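Local coordinates for protein diaminopropionate ammonia-lyase (Escherichia coli, PDB 4D9I) that uses pyridoxal 5'-phosphate to break down both L- and D-2,3-diaminopropionate by alpha,beta-elimination, giving pyruvate and ammonia, at residues S2-K7 / A317-R322; H226-A231 / L344-A349. All coordinates share one frame; numbering follows the deposited sequence.

Interaction 1 (S2-K7 / A317-R322)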
loop_
_atom_site.group_PDB
_atom_site.type_symbol
_atom_site.label_atom_id
_atom_site.label_comp_id
_atom_site.label_asym_id
_atom_site.label_seq_id
_atom_site.Cartn_x
_atom_site.Cartn_y
_atom_site.Cartn_z
ATOM N N SER B 2 1.508 7.886 -14.101
ATOM C CA SER B 2 1.598 8.137 -15.568
ATOM C C SER B 2 0.211 8.186 -16.205
ATOM O O SER B 2 -0.796 7.943 -15.536
ATOM C CB SER B 2 2.414 7.041 -16.230
ATOM O OG SER B 2 1.736 5.811 -16.125
ATOM N N VAL B 3 0.177 8.514 -17.493
ATOM C CA VAL B 3 -1.026 8.397 -18.289
ATOM C C VAL B 3 -1.056 6.976 -18.876
ATOM O O VAL B 3 -0.074 6.512 -19.461
ATOM C CB VAL B 3 -1.092 9.490 -19.383
ATOM C CG1 VAL B 3 -2.299 9.280 -20.286
ATOM C CG2 VAL B 3 -1.161 10.876 -18.737
ATOM N N PHE B 4 -2.161 6.268 -18.661
ATOM C CA PHE B 4 -2.314 4.918 -19.207
ATOM C C PHE B 4 -3.771 4.635 -19.564
ATOM O O PHE B 4 -4.676 5.242 -18.992
ATOM C CB PHE B 4 -1.772 3.865 -18.228
ATOM C CG PHE B 4 -2.409 3.897 -16.848
ATOM C CD1 PHE B 4 -3.548 3.133 -16.568
ATOM C CD2 PHE B 4 -1.843 4.638 -15.818
ATOM C CE1 PHE B 4 -4.122 3.134 -15.297
ATOM C CE2 PHE B 4 -2.406 4.639 -14.541
ATOM C CZ PHE B 4 -3.555 3.889 -14.284
ATOM N N SER B 5 -3.981 3.706 -20.504
ATOM C CA SER B 5 -5.312 3.393 -20.990
ATOM C C SER B 5 -5.704 1.963 -20.653
ATOM O O SER B 5 -5.280 1.021 -21.312
ATOM C CB SER B 5 -5.410 3.622 -22.499
ATOM O OG SER B 5 -5.170 4.978 -22.824
ATOM N N LEU B 6 -6.516 1.812 -19.618
ATOM C CA LEU B 6 -7.097 0.514 -19.289
ATOM C C LEU B 6 -8.477 0.469 -19.895
ATOM O O LEU B 6 -9.209 1.469 -19.882
ATOM C CB LEU B 6 -7.146 0.274 -17.778
ATOM C CG LEU B 6 -5.766 0.249 -17.086
ATOM C CD1 LEU B 6 -5.935 -0.014 -15.601
ATOM C CD2 LEU B 6 -4.842 -0.799 -17.699
ATOM N N LYS B 7 -8.816 -0.690 -20.442
ATOM C CA LYS B 7 -10.099 -0.874 -21.087
ATOM C C LYS B 7 -11.218 -0.580 -20.082
ATOM O O LYS B 7 -11.352 -1.272 -19.076
ATOM C CB LYS B 7 -10.199 -2.296 -21.640
ATOM C CG LYS B 7 -11.536 -2.619 -22.276
ATOM C CD LYS B 7 -11.749 -4.123 -22.330
ATOM C CE LYS B 7 -13.094 -4.434 -22.952
ATOM N NZ LYS B 7 -13.213 -5.843 -23.438
ATOM N N ALA B 317 -9.024 -3.977 -11.451
ATOM C CA ALA B 317 -9.235 -4.477 -10.097
ATOM C C ALA B 317 -7.926 -4.440 -9.322
ATOM O O ALA B 317 -7.887 -3.932 -8.208
ATOM C CB ALA B 317 -9.830 -5.898 -10.133
ATOM N N ALA B 318 -6.851 -4.926 -9.947
ATOM C CA ALA B 318 -5.503 -4.850 -9.362
ATOM C C ALA B 318 -5.131 -3.415 -8.944
ATOM O O ALA B 318 -4.666 -3.204 -7.836
ATOM C CB ALA B 318 -4.470 -5.423 -10.312
ATOM N N LEU B 319 -5.338 -2.447 -9.838
ATOM C CA LEU B 319 -5.103 -1.030 -9.548
ATOM C C LEU B 319 -5.911 -0.575 -8.316
ATOM O O LEU B 319 -5.374 0.040 -7.414
ATOM C CB LEU B 319 -5.477 -0.194 -10.769
ATOM C CG LEU B 319 -5.449 1.342 -10.664
ATOM C CD1 LEU B 319 -4.029 1.808 -10.357
ATOM C CD2 LEU B 319 -5.929 1.944 -11.983
ATOM N N GLY B 320 -7.190 -0.923 -8.280
ATOM C CA GLY B 320 -8.018 -0.658 -7.105
ATOM C C GLY B 320 -7.468 -1.224 -5.797
ATOM O O GLY B 320 -7.478 -0.550 -4.780
ATOM N N MET B 321 -7.042 -2.487 -5.816
ATOM C CA MET B 321 -6.469 -3.128 -4.631
ATOM C C MET B 321 -5.304 -2.294 -4.064
ATOM O O MET B 321 -5.213 -2.078 -2.846
ATOM C CB MET B 321 -5.944 -4.519 -4.981
ATOM C CG MET B 321 -7.025 -5.530 -5.358
ATOM S SD MET B 321 -6.346 -7.055 -6.045
ATOM C CE MET B 321 -5.626 -7.877 -4.630
ATOM N N ARG B 322 -4.414 -1.861 -4.947
ATOM C CA ARG B 322 -3.235 -1.084 -4.536
ATOM C C ARG B 322 -3.587 0.301 -4.006
ATOM O O ARG B 322 -2.959 0.789 -3.039
ATOM C CB ARG B 322 -2.251 -0.948 -5.693
ATOM C CG ARG B 322 -1.629 -2.280 -6.109
ATOM C CD ARG B 322 -0.592 -2.087 -7.196
ATOM N NE ARG B 322 -0.422 -3.342 -7.899
ATOM C CZ ARG B 322 -0.847 -3.567 -9.126
ATOM N NH1 ARG B 322 -1.444 -2.603 -9.822
ATOM N NH2 ARG B 322 -0.638 -4.742 -9.651
#
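The N-terminal arm leading into strand 8-12 meets helix 315-325 through Phe4, Leu6 and Leu319. One methyl, Leu319 CD2, makes the close contacts on the helix side. Phe4 CZ lies 3.8 Å from Leu319 CD2, and Phe4 CE1 is 4.0 Å from the same Leu319 CD2. The methyl thus meets the ring at its edge, close to the ring plane, and the two side chains come from opposite directions. Phe4 CG sits between its backbone N and carbonyl carbon (chi1 57°), which turns the ring toward the helix. Leu6 reaches the same methyl obliquely, with Leu6 CD1 4.1 Å from Leu319 CD2. The contact is purely apolar and buried. It lies in the fold type II body, where strand 8-12 is an outermost strand of the mixed sheet within this chain, beside strand 308-312, just ahead of this helix. The Phe4 ring also meets the ring of Tyr352, with planes at about 25°. Ser2 OG hydrogen-bonds Glu391 of the second subunit, so the arm also takes part in the dimer interface. Arg322 NH1 does likewise from the helix, bonding Trp390 O of the second subunit.

Interaction 2 (H226-A231 / L344-A349)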
loop_
_atom_site.group_PDB
_atom_site.type_symbol
_atom_site.label_atom_id
_atom_site.label_comp_id
_atom_site.label_asym_id
_atom_site.label_seq_id
_atom_site.Cartn_x
_atom_site.Cartn_y
_atom_site.Cartn_z
ATOM N N HIS B 226 -23.695 8.953 -6.785
ATOM C CA HIS B 226 -23.303 7.757 -7.545
ATOM C C HIS B 226 -23.149 6.552 -6.670
ATOM O O HIS B 226 -22.871 6.686 -5.478
ATOM C CB HIS B 226 -21.951 7.980 -8.236
ATOM C CG HIS B 226 -21.973 9.062 -9.275
ATOM N ND1 HIS B 226 -22.110 10.361 -8.958
ATOM C CD2 HIS B 226 -21.888 9.002 -10.661
ATOM C CE1 HIS B 226 -22.116 11.112 -10.084
ATOM N NE2 HIS B 226 -21.991 10.279 -11.130
ATOM N N VAL B 227 -23.316 5.366 -7.266
ATOM C CA VAL B 227 -22.871 4.115 -6.651
ATOM C C VAL B 227 -22.266 3.194 -7.720
ATOM O O VAL B 227 -22.821 3.042 -8.825
ATOM C CB VAL B 227 -23.980 3.423 -5.815
ATOM C CG1 VAL B 227 -25.179 3.016 -6.673
ATOM C CG2 VAL B 227 -23.423 2.222 -5.047
ATOM N N LEU B 228 -21.092 2.648 -7.406
ATOM C CA LEU B 228 -20.470 1.642 -8.237
ATOM C C LEU B 228 -20.681 0.295 -7.579
ATOM O O LEU B 228 -20.367 0.107 -6.395
ATOM C CB LEU B 228 -18.980 1.934 -8.473
ATOM C CG LEU B 228 -18.758 2.890 -9.670
ATOM C CD1 LEU B 228 -19.098 4.326 -9.287
ATOM C CD2 LEU B 228 -17.330 2.828 -10.217
ATOM N N LEU B 229 -21.223 -0.637 -8.346
ATOM C CA LEU B 229 -21.532 -1.949 -7.826
ATOM C C LEU B 229 -20.922 -3.015 -8.735
ATOM O O LEU B 229 -21.339 -3.174 -9.888
ATOM C CB LEU B 229 -23.071 -2.116 -7.712
ATOM C CG LEU B 229 -23.810 -1.211 -6.706
ATOM C CD1 LEU B 229 -25.333 -1.316 -6.882
ATOM C CD2 LEU B 229 -23.408 -1.563 -5.274
ATOM N N GLN B 230 -19.947 -3.749 -8.216
ATOM C CA GLN B 230 -19.364 -4.866 -8.955
ATOM C C GLN B 230 -20.366 -6.014 -9.021
ATOM O O GLN B 230 -21.110 -6.237 -8.070
ATOM C CB GLN B 230 -18.029 -5.334 -8.348
ATOM C CG GLN B 230 -18.059 -5.791 -6.888
ATOM C CD GLN B 230 -17.825 -4.634 -5.921
ATOM O OE1 GLN B 230 -18.693 -3.791 -5.744
ATOM N NE2 GLN B 230 -16.654 -4.593 -5.305
ATOM N N ALA B 231 -20.399 -6.730 -10.141
ATOM C CA ALA B 231 -21.441 -7.743 -10.330
ATOM C C ALA B 231 -20.928 -9.022 -10.932
ATOM O O ALA B 231 -20.362 -9.025 -12.037
ATOM C CB ALA B 231 -22.569 -7.190 -11.180
ATOM N N LEU B 344 -13.699 0.773 -7.066
ATOM C CA LEU B 344 -12.674 1.800 -6.822
ATOM C C LEU B 344 -11.621 1.827 -7.930
ATOM O O LEU B 344 -11.153 2.902 -8.352
ATOM C CB LEU B 344 -12.001 1.595 -5.452
ATOM C CG LEU B 344 -11.112 2.707 -4.887
ATOM C CD1 LEU B 344 -9.739 2.714 -5.549
ATOM C CD2 LEU B 344 -11.778 4.083 -4.981
ATOM N N GLY B 345 -11.265 0.656 -8.431
ATOM C CA GLY B 345 -10.333 0.595 -9.544
ATOM C C GLY B 345 -10.798 1.391 -10.740
ATOM O O GLY B 345 -9.984 2.035 -11.395
ATOM N N VAL B 346 -12.109 1.350 -11.027
ATOM C CA VAL B 346 -12.650 2.072 -12.181
ATOM C C VAL B 346 -12.362 3.575 -12.061
ATOM O O VAL B 346 -11.925 4.208 -13.025
ATOM C CB VAL B 346 -14.163 1.824 -12.377
ATOM C CG1 VAL B 346 -14.768 2.828 -13.355
ATOM C CG2 VAL B 346 -14.401 0.407 -12.870
ATOM N N LEU B 347 -12.619 4.131 -10.877
ATOM C CA LEU B 347 -12.393 5.560 -10.651
ATOM C C LEU B 347 -10.928 5.914 -10.864
ATOM O O LEU B 347 -10.602 6.964 -11.436
ATOM C CB LEU B 347 -12.827 5.977 -9.243
ATOM C CG LEU B 347 -14.295 5.794 -8.857
ATOM C CD1 LEU B 347 -14.541 6.341 -7.456
ATOM C CD2 LEU B 347 -15.167 6.518 -9.855
ATOM N N ALA B 348 -10.040 5.043 -10.404
ATOM C CA ALA B 348 -8.604 5.286 -10.542
ATOM C C ALA B 348 -8.185 5.187 -12.023
ATOM O O ALA B 348 -7.372 5.996 -12.486
ATOM C CB ALA B 348 -7.815 4.296 -9.696
ATOM N N ALA B 349 -8.751 4.212 -12.752
ATOM C CA ALA B 349 -8.447 4.034 -14.174
ATOM C C ALA B 349 -8.905 5.241 -14.985
ATOM O O ALA B 349 -8.255 5.635 -15.957
ATOM C CB ALA B 349 -9.103 2.764 -14.712
#
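Leu228, on a strand inside the mixed sheet of this fold type II enzyme, packs against Val346 and Leu347 of helix 338-352. Strand 226-230 runs parallel between strands 254-260 and 370-375, and helix 338-352 packs against one side of the sheet. The closer part of the contact is at Val346. Its CB is 4.0 Å from Leu228 CD2, and its CG1 methyl is almost as near. The two side chains approach at a slant, so one methyl of the leucine rests on the branch point of the valine. Leu228 CG stands beside its backbone N, anti to the carbonyl carbon (chi1 -86°), and CD2 is the methyl carried to the helix.

The looser part is at Leu347. Leu347 leaves the helix pointing past the strand, and only its far end comes near it. No solvent side appears among the touching residues, since all three are buried. Other elements close round them: Leu228 also touches Ile256, Val346 touches Val258 and Val316, and Leu347 touches Leu365. On the other face of the sheet, Val227 and Leu229 pack on helix 235-248. Gln230 bonds through its NE2 to Ser339 O, near the start of helix 338-352, and to Ile374 O on the adjoining strand. At the looser end, Leu347 CD2 stays 4.3 Å from Leu228 CD2.

The centres of interactions 1 and 2 lie 12 Å apart, on the same side of the chain's centre. Helices 315-325 and 338-352 follow each other in the chain and touch directly. Leu319 CD2 lies 3.8 Å from Ala348 CB and 3.7 Å from Ala349 N, so one methyl serves both the N-terminal arm and the next helix. Along the chain the segments alternate: 2-7, 226-231, 317-322, 344-349. Helix 338-352 meets the inner strand through interaction 2 and helix 315-325 through Leu319, which in turn meets the N-terminal arm. Both contacts lie away from the annotated active-site residues. Interaction 1 has neighbours in the second subunit, whereas interaction 2 lies within one subunit.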